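Local coordinates for protein NtrC family transcriptional regulator (Clostridium acetobutylicum ATCC 824, PDB 2Q5C) that is probably a sigma-54-dependent transcriptional activator that binds DNA and ATP, represented here by its N-terminal PrpR-type domain, at residues A[36-41]-A[62-67]; A[123-126]-A[130-133]; A[151-156]-A[163-168]. All coordinates share one frame; numbering follows the deposited sequence.

Contact 1 of 3, residues A[36-41]-A[62-67]; sequences ASLTRA and SDYIKK. With SO4 (sulfate ion), chain E.
Helices 38-48 and 59-66 lie side by side on one face of the first parallel sheet of this PrpR-type domain, and their contact is built round the ring of Y64 leaning on L38 and T39. L38 CA sits over one face of the ring, 4.1 Å above its plane and displaced toward the rim. The leucine's side chain then runs aslant past the ring, placing CD2 4.0 Å from Y64 CD1. Farther along the ring T39 OG1 comes to 3.4 Å from Y64 CE2, obliquely; that hydroxyl is hydrogen-bonded to E128 OE1, and no hydrogen bond joins it to the tyrosine. CG of Y64 stands anti to its own carbonyl carbon (chi1 -82°), which sends the ring across toward the start of helix 38-48. Both helices belong to a Rossmann-like succession: the first crosses from strand 30-35 to strand 54-58, and the second continues from there to strand 73-76. Deeper in, A41 CB meets I65 CD1 at 4.3 Å, the isoleucine chain being extended beyond CG1 (chi2 173°), and both side chains also rest on I10 of strand 6-11 between the flanking strands. At the outer end of the tyrosine, OH donates to sulfate O4 over 2.6 Å, the anion oxygen lying near the ring plane at its edge. The same phenolic oxygen accepts from E128 N, in the loop after strand 119-125 of the second sheet, while D129 N also binds the sulfate, probably a crystallisation component.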
ATOM      1  N   ALA A  36       2.184  -7.258   7.302  1.00 20.07           N
ATOM      2  CA  ALA A  36       0.949  -6.829   7.968  1.00 19.07           C
ATOM      3  C   ALA A  36       0.354  -5.628   7.271  1.00 18.59           C
ATOM      4  O   ALA A  36       1.038  -4.955   6.510  1.00 18.95           O
ATOM      5  CB  ALA A  36       1.253  -6.464   9.436  1.00 19.41           C
ATOM      6  N   SER A  37      -0.919  -5.335   7.586  1.00 18.46           N
ATOM      7  CA  SER A  37      -1.557  -4.103   7.115  1.00 18.38           C
ATOM      8  C   SER A  37      -2.495  -3.522   8.181  1.00 18.08           C
ATOM      9  O   SER A  37      -2.885  -4.219   9.144  1.00 19.11           O
ATOM     10  CB  SER A  37      -2.375  -4.357   5.830  1.00 19.49           C
ATOM     11  OG  SER A  37      -3.518  -5.151   6.140  1.00 22.32           O
ATOM     12  N   LEU A  38      -2.855  -2.264   7.972  1.00 18.65           N
ATOM     13  CA  LEU A  38      -3.946  -1.616   8.706  1.00 19.54           C
ATOM     14  C   LEU A  38      -3.814  -1.734  10.229  1.00 19.76           C
ATOM     15  O   LEU A  38      -2.725  -1.471  10.769  1.00 19.82           O
ATOM     16  CB  LEU A  38      -5.291  -2.099   8.181  1.00 20.21           C
ATOM     17  CG  LEU A  38      -5.473  -1.914   6.661  1.00 20.67           C
ATOM     18  CD1 LEU A  38      -6.854  -2.417   6.237  1.00 23.25           C
ATOM     19  CD2 LEU A  38      -5.261  -0.495   6.192  1.00 23.32           C
ATOM     20  N   THR A  39      -4.880  -2.098  10.942  1.00 19.56           N
ATOM     21  CA  THR A  39      -4.790  -2.113  12.423  1.00 20.95           C
ATOM     22  C   THR A  39      -3.721  -3.075  12.930  1.00 20.61           C
ATOM     23  O   THR A  39      -2.935  -2.738  13.831  1.00 20.36           O
ATOM     24  CB  THR A  39      -6.164  -2.397  13.062  1.00 21.25           C
ATOM     25  OG1 THR A  39      -7.060  -1.360  12.665  1.00 23.67           O
ATOM     26  CG2 THR A  39      -6.061  -2.443  14.594  1.00 23.74           C
ATOM     27  N   ARG A  40      -3.636  -4.269  12.356  1.00 19.67           N
ATOM     28  CA  ARG A  40      -2.615  -5.219  12.795  1.00 19.63           C
ATOM     29  C   ARG A  40      -1.198  -4.658  12.582  1.00 19.25           C
ATOM     30  O   ARG A  40      -0.327  -4.835  13.448  1.00 19.40           O
ATOM     31  CB  ARG A  40      -2.795  -6.531  12.040  1.00 20.91           C
ATOM     32  CG  ARG A  40      -1.766  -7.539  12.377  1.00 25.66           C
ATOM     33  CD  ARG A  40      -2.212  -8.929  12.000  1.00 28.07           C
ATOM     34  NE  ARG A  40      -1.128  -9.874  12.267  1.00 31.43           N
ATOM     35  CZ  ARG A  40      -0.145 -10.133  11.413  1.00 32.86           C
ATOM     36  NH1 ARG A  40      -0.115  -9.528  10.229  1.00 30.05           N
ATOM     37  NH2 ARG A  40       0.810 -10.995  11.741  1.00 32.38           N
ATOM     38  N   ALA A  41      -0.970  -3.972  11.452  1.00 18.14           N
ATOM     39  CA  ALA A  41       0.306  -3.291  11.217  1.00 18.71           C
ATOM     40  C   ALA A  41       0.597  -2.237  12.257  1.00 18.04           C
ATOM     41  O   ALA A  41       1.742  -2.119  12.684  1.00 18.14           O
ATOM     42  CB  ALA A  41       0.356  -2.685   9.809  1.00 18.62           C
ATOM     43  N   SER A  62      -0.021   3.206   6.260  1.00 20.01           N
ATOM     44  CA  SER A  62       0.833   4.282   6.758  1.00 21.04           C
ATOM     45  C   SER A  62       0.046   5.274   7.625  1.00 22.45           C
ATOM     46  O   SER A  62       0.601   5.836   8.577  1.00 21.70           O
ATOM     47  CB  SER A  62       1.596   4.951   5.607  1.00 23.12           C
ATOM     48  OG  SER A  62       0.756   5.741   4.798  1.00 27.11           O
ATOM     49  N   ASP A  63      -1.231   5.470   7.307  0.50 21.91           N
ATOM     50  CA  ASP A  63      -2.104   6.332   8.099  0.50 22.69           C
ATOM     51  C   ASP A  63      -2.357   5.718   9.481  0.50 22.11           C
ATOM     52  O   ASP A  63      -2.278   6.405  10.510  0.50 22.61           O
ATOM     53  CB  ASP A  63      -3.414   6.527   7.335  0.50 23.18           C
ATOM     54  CG  ASP A  63      -4.283   7.617   7.919  0.50 24.90           C
ATOM     55  OD1 ASP A  63      -3.740   8.619   8.427  0.50 28.80           O
ATOM     56  OD2 ASP A  63      -5.512   7.470   7.838  0.50 25.52           O
ATOM     57  N   TYR A  64      -2.638   4.421   9.523  1.00 21.08           N
ATOM     58  CA  TYR A  64      -2.820   3.708  10.794  1.00 20.52           C
ATOM     59  C   TYR A  64      -1.565   3.766  11.654  1.00 20.51           C
ATOM     60  O   TYR A  64      -1.631   3.958  12.868  1.00 21.08           O
ATOM     61  CB  TYR A  64      -3.239   2.254  10.529  1.00 20.72           C
ATOM     62  CG  TYR A  64      -4.730   2.123  10.257  1.00 21.42           C
ATOM     63  CD1 TYR A  64      -5.261   2.379   9.005  1.00 23.46           C
ATOM     64  CD2 TYR A  64      -5.589   1.766  11.287  1.00 24.38           C
ATOM     65  CE1 TYR A  64      -6.653   2.309   8.788  1.00 22.97           C
ATOM     66  CE2 TYR A  64      -6.961   1.665  11.085  1.00 22.90           C
ATOM     67  CZ  TYR A  64      -7.463   1.926   9.819  1.00 20.74           C
ATOM     68  OH  TYR A  64      -8.825   1.852   9.658  1.00 23.22           O
ATOM     69  N   ILE A  65      -0.413   3.613  11.011  1.00 19.28           N
ATOM     70  CA  ILE A  65       0.843   3.669  11.756  1.00 19.11           C
ATOM     71  C   ILE A  65       1.143   5.081  12.237  1.00 20.88           C
ATOM     72  O   ILE A  65       1.517   5.251  13.407  1.00 21.29           O
ATOM     73  CB  ILE A  65       1.985   3.094  10.892  1.00 18.23           C
ATOM     74  CG1 ILE A  65       1.762   1.593  10.749  1.00 16.71           C
ATOM     75  CG2 ILE A  65       3.371   3.354  11.539  1.00 18.33           C
ATOM     76  CD1 ILE A  65       2.711   0.881   9.790  1.00 18.64           C
ATOM     77  N   LYS A  66       0.987   6.078  11.379  1.00 21.78           N
ATOM     78  CA  LYS A  66       1.376   7.427  11.772  1.00 23.84           C
ATOM     79  C   LYS A  66       0.575   7.895  12.983  1.00 24.99           C
ATOM     80  O   LYS A  66       1.131   8.576  13.838  1.00 25.60           O
ATOM     81  CB  LYS A  66       1.196   8.408  10.629  1.00 24.11           C
ATOM     82  CG  LYS A  66       1.724   9.818  10.952  1.00 28.99           C
ATOM     83  CD  LYS A  66       1.604  10.744   9.747  1.00 35.36           C
ATOM     84  CE  LYS A  66       2.688  11.826   9.768  1.00 38.74           C
ATOM     85  NZ  LYS A  66       4.024  11.263   9.368  1.00 40.92           N
ATOM     86  N   LYS A  67      -0.690   7.509  13.058  1.00 26.02           N
ATOM     87  CA  LYS A  67      -1.563   7.977  14.150  1.00 27.40           C
ATOM     88  C   LYS A  67      -1.296   7.256  15.458  1.00 28.77           C
ATOM     89  O   LYS A  67      -1.845   7.643  16.495  1.00 30.42           O
ATOM     90  CB  LYS A  67      -3.044   7.854  13.777  1.00 28.69           C
ATOM     91  CG  LYS A  67      -3.433   8.731  12.605  1.00 29.79           C
ATOM     92  CD  LYS A  67      -4.941   8.816  12.446  1.00 35.80           C
ATOM     93  CE  LYS A  67      -5.353   9.265  11.053  1.00 38.69           C
ATOM     94  NZ  LYS A  67      -4.578  10.439  10.571  1.00 41.39           N
TER
HETATM   95  S   SO4 E 604     -11.066   1.154  12.164  0.70 37.45           S
HETATM   96  O1  SO4 E 604     -12.228   1.696  12.866  0.70 38.53           O
HETATM   97  O2  SO4 E 604     -10.350   0.174  12.980  0.70 39.72           O
HETATM   98  O3  SO4 E 604     -11.579   0.499  10.963  0.70 35.96           O
HETATM   99  O4  SO4 E 604     -10.163   2.255  11.844  0.70 32.61           O

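Contact 2 of 3, residues A[123-126]-A[130-133]; sequences FLFS and EITT
F125, last residue of strand 119-125, and E130, at the beginning of segment 130-133, face each other with CA atoms 6.4 Å apart, the chain having turned back on itself with four residues between them. The polar link is made by the glutamate: its chain, extended beyond CG (chi2 171°), reaches back so that OE1 accepts the backbone N-H of S126 at 2.9 Å. The bond is nearly straight at the hydrogen, 171°, but the donor stands above the carboxylate plane, 39° out of it. This carboxylate oxygen also passes 3.4 Å from F125 CA, lying against the backbone where the strand ends. With CG between the backbone N and the carbonyl carbon (chi1 76°), the ring of F125 lies beside I131, and its CD1-CE1 bond meets that side chain obliquely, with CE1 3.9 Å from I131 CD1 and CG1 also touching. Y102 packs edge-to-face with the same phenylalanine, and V152 of helix 150-158 touches both F125 and I131. The glutamate thus ties the residue after the strand to the start of segment 130-133, closing the loop between them. A short loop of this kind, carrying the chain from the C-terminal end of a parallel edge strand into a covering helix, is the beta-to-alpha connection of a Rossmann-like fold.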
ATOM      1  N   PHE A 123     -14.659   3.536  -6.015  1.00 23.95           N
ATOM      2  CA  PHE A 123     -15.194   3.475  -4.662  1.00 24.92           C
ATOM      3  C   PHE A 123     -14.110   3.960  -3.726  1.00 24.80           C
ATOM      4  O   PHE A 123     -12.947   3.597  -3.891  1.00 24.35           O
ATOM      5  CB  PHE A 123     -15.554   2.039  -4.274  1.00 25.27           C
ATOM      6  CG  PHE A 123     -16.574   1.367  -5.186  1.00 26.94           C
ATOM      7  CD1 PHE A 123     -17.897   1.224  -4.783  1.00 30.35           C
ATOM      8  CD2 PHE A 123     -16.193   0.854  -6.424  1.00 28.19           C
ATOM      9  CE1 PHE A 123     -18.832   0.571  -5.616  1.00 30.25           C
ATOM     10  CE2 PHE A 123     -17.124   0.213  -7.262  1.00 29.57           C
ATOM     11  CZ  PHE A 123     -18.446   0.078  -6.854  1.00 29.89           C
ATOM     12  N   LEU A 124     -14.478   4.784  -2.758  1.00 24.48           N
ATOM     13  CA  LEU A 124     -13.525   5.285  -1.752  1.00 24.75           C
ATOM     14  C   LEU A 124     -13.830   4.703  -0.378  1.00 24.81           C
ATOM     15  O   LEU A 124     -14.994   4.492  -0.038  1.00 25.49           O
ATOM     16  CB  LEU A 124     -13.542   6.814  -1.703  1.00 25.29           C
ATOM     17  CG  LEU A 124     -13.174   7.569  -2.987  1.00 27.44           C
ATOM     18  CD1 LEU A 124     -13.268   9.072  -2.792  1.00 30.58           C
ATOM     19  CD2 LEU A 124     -11.776   7.177  -3.498  1.00 28.35           C
ATOM     20  N   PHE A 125     -12.800   4.413   0.417  1.00 23.84           N
ATOM     21  CA  PHE A 125     -12.982   3.948   1.791  1.00 23.71           C
ATOM     22  C   PHE A 125     -12.057   4.749   2.694  1.00 24.29           C
ATOM     23  O   PHE A 125     -11.028   5.256   2.238  1.00 23.90           O
ATOM     24  CB  PHE A 125     -12.812   2.428   1.961  1.00 23.45           C
ATOM     25  CG  PHE A 125     -11.370   1.937   1.937  1.00 23.09           C
ATOM     26  CD1 PHE A 125     -10.729   1.519   3.106  1.00 26.81           C
ATOM     27  CD2 PHE A 125     -10.669   1.861   0.738  1.00 23.55           C
ATOM     28  CE1 PHE A 125      -9.409   1.050   3.079  1.00 25.82           C
ATOM     29  CE2 PHE A 125      -9.324   1.401   0.711  1.00 23.64           C
ATOM     30  CZ  PHE A 125      -8.705   1.004   1.868  1.00 23.78           C
ATOM     31  N   SER A 126     -12.462   4.909   3.950  1.00 25.23           N
ATOM     32  CA  SER A 126     -11.696   5.712   4.907  1.00 26.27           C
ATOM     33  C   SER A 126     -11.254   4.953   6.135  1.00 25.60           C
ATOM     34  O   SER A 126     -10.520   5.508   6.968  1.00 26.90           O
ATOM     35  CB  SER A 126     -12.493   6.951   5.334  1.00 27.03           C
ATOM     36  OG  SER A 126     -12.506   7.898   4.279  1.00 31.80           O
ATOM     37  N   GLU A 130     -14.689  -0.598   6.826  1.00 25.51           N
ATOM     38  CA  GLU A 130     -15.578  -0.383   5.679  1.00 24.96           C
ATOM     39  C   GLU A 130     -15.351  -1.424   4.589  1.00 24.77           C
ATOM     40  O   GLU A 130     -16.167  -1.552   3.657  1.00 24.30           O
ATOM     41  CB  GLU A 130     -15.387   1.009   5.102  1.00 25.67           C
ATOM     42  CG  GLU A 130     -15.965   2.089   6.016  1.00 27.39           C
ATOM     43  CD  GLU A 130     -15.622   3.498   5.615  1.00 34.05           C
ATOM     44  OE1 GLU A 130     -15.003   3.717   4.557  1.00 33.91           O
ATOM     45  OE2 GLU A 130     -15.972   4.424   6.386  1.00 39.88           O
ATOM     46  N   ILE A 131     -14.249  -2.151   4.668  1.00 23.06           N
ATOM     47  CA  ILE A 131     -13.810  -2.969   3.516  1.00 22.76           C
ATOM     48  C   ILE A 131     -14.783  -4.070   3.115  1.00 23.15           C
ATOM     49  O   ILE A 131     -15.148  -4.180   1.940  1.00 23.12           O
ATOM     50  CB  ILE A 131     -12.366  -3.496   3.692  1.00 22.27           C
ATOM     51  CG1 ILE A 131     -11.402  -2.310   3.658  1.00 22.63           C
ATOM     52  CG2 ILE A 131     -12.017  -4.531   2.579  1.00 23.46           C
ATOM     53  CD1 ILE A 131      -9.938  -2.640   4.071  1.00 22.54           C
ATOM     54  N   THR A 132     -15.252  -4.852   4.076  1.00 23.35           N
ATOM     55  CA  THR A 132     -16.136  -5.980   3.752  1.00 24.83           C
ATOM     56  C   THR A 132     -17.423  -5.461   3.126  1.00 24.85           C
ATOM     57  O   THR A 132     -17.912  -6.029   2.140  1.00 24.70           O
ATOM     58  CB  THR A 132     -16.443  -6.846   4.971  1.00 26.05           C
ATOM     59  OG1 THR A 132     -16.953  -6.012   6.017  1.00 30.09           O
ATOM     60  CG2 THR A 132     -15.173  -7.550   5.450  1.00 25.31           C
ATOM     61  N   THR A 133     -17.949  -4.363   3.651  1.00 24.44           N
ATOM     62  CA  THR A 133     -19.202  -3.785   3.124  1.00 24.39           C
ATOM     63  C   THR A 133     -18.997  -3.241   1.719  1.00 24.30           C
ATOM     64  O   THR A 133     -19.840  -3.396   0.831  1.00 23.03           O
ATOM     65  CB  THR A 133     -19.711  -2.648   4.045  1.00 26.14           C
ATOM     66  OG1 THR A 133     -19.941  -3.185   5.344  1.00 28.93           O
ATOM     67  CG2 THR A 133     -20.997  -2.006   3.506  1.00 27.40           C
TER

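Contact 3 of 3, residues A[151-156]-A[163-168]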
ATOM      1  N   THR A 151      -5.177  -5.687   1.031  1.00 21.03           N
ATOM      2  CA  THR A 151      -6.210  -6.093   1.983  1.00 21.35           C
ATOM      3  C   THR A 151      -7.568  -6.104   1.280  1.00 20.75           C
ATOM      4  O   THR A 151      -8.400  -7.023   1.473  1.00 20.83           O
ATOM      5  CB  THR A 151      -6.220  -5.169   3.190  1.00 21.30           C
ATOM      6  OG1 THR A 151      -4.873  -5.097   3.704  1.00 23.49           O
ATOM      7  CG2 THR A 151      -7.136  -5.682   4.263  1.00 23.88           C
ATOM      8  N   VAL A 152      -7.793  -5.086   0.462  1.00 20.23           N
ATOM      9  CA  VAL A 152      -9.040  -4.992  -0.307  1.00 19.48           C
ATOM     10  C   VAL A 152      -9.140  -6.101  -1.352  1.00 19.90           C
ATOM     11  O   VAL A 152     -10.214  -6.706  -1.489  1.00 20.63           O
ATOM     12  CB  VAL A 152      -9.194  -3.612  -0.920  1.00 18.76           C
ATOM     13  CG1 VAL A 152     -10.423  -3.528  -1.820  1.00 20.54           C
ATOM     14  CG2 VAL A 152      -9.313  -2.566   0.185  1.00 19.29           C
ATOM     15  N   THR A 153      -8.073  -6.365  -2.114  1.00 20.17           N
ATOM     16  CA  THR A 153      -8.192  -7.408  -3.141  1.00 20.39           C
ATOM     17  C   THR A 153      -8.349  -8.764  -2.511  1.00 21.63           C
ATOM     18  O   THR A 153      -9.052  -9.622  -3.078  1.00 21.79           O
ATOM     19  CB  THR A 153      -7.052  -7.377  -4.192  1.00 20.40           C
ATOM     20  OG1 THR A 153      -5.792  -7.514  -3.529  1.00 21.70           O
ATOM     21  CG2 THR A 153      -7.082  -6.052  -4.957  1.00 21.39           C
ATOM     22  N   ASP A 154      -7.731  -8.984  -1.348  1.00 21.50           N
ATOM     23  CA  ASP A 154      -7.935 -10.244  -0.618  1.00 23.24           C
ATOM     24  C   ASP A 154      -9.401 -10.422  -0.251  1.00 23.42           C
ATOM     25  O   ASP A 154      -9.945 -11.531  -0.405  1.00 24.06           O
ATOM     26  CB  ASP A 154      -7.056 -10.351   0.629  1.00 23.92           C
ATOM     27  CG  ASP A 154      -5.629 -10.743   0.316  1.00 25.35           C
ATOM     28  OD1 ASP A 154      -5.356 -11.254  -0.790  1.00 28.93           O
ATOM     29  OD2 ASP A 154      -4.773 -10.575   1.228  1.00 29.12           O
ATOM     30  N   GLU A 155     -10.064  -9.362   0.202  1.00 23.71           N
ATOM     31  CA  GLU A 155     -11.495  -9.447   0.518  1.00 24.27           C
ATOM     32  C   GLU A 155     -12.336  -9.696  -0.753  1.00 24.20           C
ATOM     33  O   GLU A 155     -13.342 -10.436  -0.723  1.00 24.64           O
ATOM     34  CB  GLU A 155     -11.971  -8.183   1.263  1.00 24.28           C
ATOM     35  CG  GLU A 155     -13.454  -8.213   1.738  1.00 26.26           C
ATOM     36  CD  GLU A 155     -13.811  -9.359   2.689  1.00 29.38           C
ATOM     37  OE1 GLU A 155     -12.922  -9.872   3.403  1.00 29.30           O
ATOM     38  OE2 GLU A 155     -15.015  -9.710   2.735  1.00 29.65           O
ATOM     39  N   ALA A 156     -11.950  -9.073  -1.871  1.00 23.01           N
ATOM     40  CA  ALA A 156     -12.612  -9.302  -3.161  1.00 23.12           C
ATOM     41  C   ALA A 156     -12.610 -10.771  -3.494  1.00 23.81           C
ATOM     42  O   ALA A 156     -13.661 -11.346  -3.854  1.00 23.61           O
ATOM     43  CB  ALA A 156     -11.899  -8.508  -4.289  1.00 22.25           C
ATOM     44  N   GLY A 163      -9.342 -10.207  -8.153  1.00 22.07           N
ATOM     45  CA  GLY A 163      -8.617  -9.116  -7.468  1.00 22.15           C
ATOM     46  C   GLY A 163      -7.277  -8.897  -8.123  1.00 22.04           C
ATOM     47  O   GLY A 163      -6.532  -9.849  -8.399  1.00 23.87           O
ATOM     48  N   GLU A 164      -6.967  -7.643  -8.409  1.00 19.93           N
ATOM     49  CA  GLU A 164      -5.672  -7.323  -8.963  1.00 19.80           C
ATOM     50  C   GLU A 164      -5.072  -6.213  -8.079  1.00 18.30           C
ATOM     51  O   GLU A 164      -5.614  -5.097  -7.982  1.00 18.21           O
ATOM     52  CB  GLU A 164      -5.817  -6.803 -10.378  1.00 19.44           C
ATOM     53  CG  GLU A 164      -4.463  -6.451 -11.007  1.00 21.84           C
ATOM     54  CD  GLU A 164      -3.694  -7.669 -11.501  1.00 23.86           C
ATOM     55  OE1 GLU A 164      -4.331  -8.688 -11.884  1.00 27.51           O
ATOM     56  OE2 GLU A 164      -2.444  -7.617 -11.515  1.00 26.41           O
ATOM     57  N   THR A 165      -3.967  -6.552  -7.413  1.00 19.15           N
ATOM     58  CA  THR A 165      -3.362  -5.652  -6.432  1.00 19.35           C
ATOM     59  C   THR A 165      -2.516  -4.590  -7.085  1.00 19.18           C
ATOM     60  O   THR A 165      -1.752  -4.874  -8.003  1.00 21.11           O
ATOM     61  CB  THR A 165      -2.512  -6.465  -5.436  1.00 20.79           C
ATOM     62  OG1 THR A 165      -3.320  -7.490  -4.863  1.00 22.90           O
ATOM     63  CG2 THR A 165      -2.022  -5.610  -4.324  1.00 22.57           C
ATOM     64  N   ILE A 166      -2.643  -3.359  -6.591  1.00 19.29           N
ATOM     65  CA  ILE A 166      -1.784  -2.269  -7.053  1.00 18.61           C
ATOM     66  C   ILE A 166      -0.492  -2.385  -6.286  1.00 19.72           C
ATOM     67  O   ILE A 166      -0.521  -2.324  -5.048  1.00 22.56           O
ATOM     68  CB  ILE A 166      -2.422  -0.913  -6.776  1.00 17.83           C
ATOM     69  CG1 ILE A 166      -3.756  -0.792  -7.518  1.00 19.06           C
ATOM     70  CG2 ILE A 166      -1.512   0.231  -7.247  1.00 19.22           C
ATOM     71  CD1 ILE A 166      -4.566   0.396  -7.045  1.00 19.53           C
ATOM     72  N   ASN A 167       0.607  -2.532  -7.022  1.00 19.51           N
ATOM     73  CA  ASN A 167       1.922  -2.766  -6.404  1.00 20.96           C
ATOM     74  C   ASN A 167       2.728  -1.489  -6.332  1.00 21.41           C
ATOM     75  O   ASN A 167       2.302  -0.446  -6.774  1.00 21.43           O
ATOM     76  CB  ASN A 167       2.664  -3.853  -7.189  1.00 21.84           C
ATOM     77  CG  ASN A 167       1.968  -5.218  -7.082  1.00 25.05           C
ATOM     78  OD1 ASN A 167       1.497  -5.608  -6.000  1.00 29.48           O
ATOM     79  ND2 ASN A 167       1.846  -5.914  -8.219  1.00 31.34           N
ATOM     80  N   SER A 168       3.904  -1.628  -5.758  0.50 22.29           N
ATOM     81  CA  SER A 168       4.860  -0.556  -5.646  0.50 22.43           C
ATOM     82  C   SER A 168       6.128  -1.110  -6.231  0.50 23.01           C
ATOM     83  O   SER A 168       6.289  -2.328  -6.382  0.50 24.42           O
ATOM     84  CB  SER A 168       5.108  -0.236  -4.181  0.50 23.18           C
ATOM     85  OG  SER A 168       5.990   0.858  -4.103  0.50 23.46           O
TER
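A single hydrogen bond crosses this contact, between the hydroxyls of T153 on helix 150-158 and T165 on strand 162-165: OG1 to OG1 is 2.8 Å. The two side chains meet at about a right angle. T153 OG1 lies between its backbone N and carbonyl carbon (chi1 58°), which points it back along the helix, where it also has weak bonds to K150 O and G149 O. T165 meets it with OG1 anti to the carbonyl carbon (chi1 -55°), its hydroxyl facing the helix.

The remaining contacts are van der Waals. T153 CG2 lies 3.5 Å from E164 O, and T153 CB is 4.0 Å from G163 CA. With no side chain on G163, strand and helix backbones come close, 4.7 Å between the CA atoms of T153 and G163. The axes of helix 151-156 and strand 163-165 pass 7.4 Å apart, running almost antiparallel at 167°, as expected in a beta-alpha-beta unit where strand 145-148, this helix and strand 162-165 follow in turn. E164 pairs through its backbone with V146 and S148 of strand 145-148; strand 162-165 is an outermost strand of the second sheet within this chain.

Charged groups lie off the interface. The CB of E164 is directed away from the helix; the side chain touches N89 and A90 of helix 80-90, and its carboxylate is salt-bridged to R92. D154 forms a salt bridge with K150 within the helix. At the helix start, T151 OG1 and V152 N hydrogen-bond a glycerol, probably from the crystallisation liquor.

Contact 1 belongs to the first sheet's lobe, contacts 2 and 3 to the second, and the three meet where the lobes face each other. Centres of contacts 1 and 2, and of 1 and 3, lie about 16 Å apart; those of 2 and 3 about 13 Å. L38 CD1 joins the lobes, packing 3.8 Å from I131 CD1 of contact 2 and touching T151 of contact 3. S37 OG and T151 OG1, 2.8 Å apart, probably share a hydrogen bond. Within the second lobe, V152 CG2 lies 3.9 Å from I131 CD1. L38 and F125 come within about 4 Å of glycerol, consistent with a pocket between the lobes.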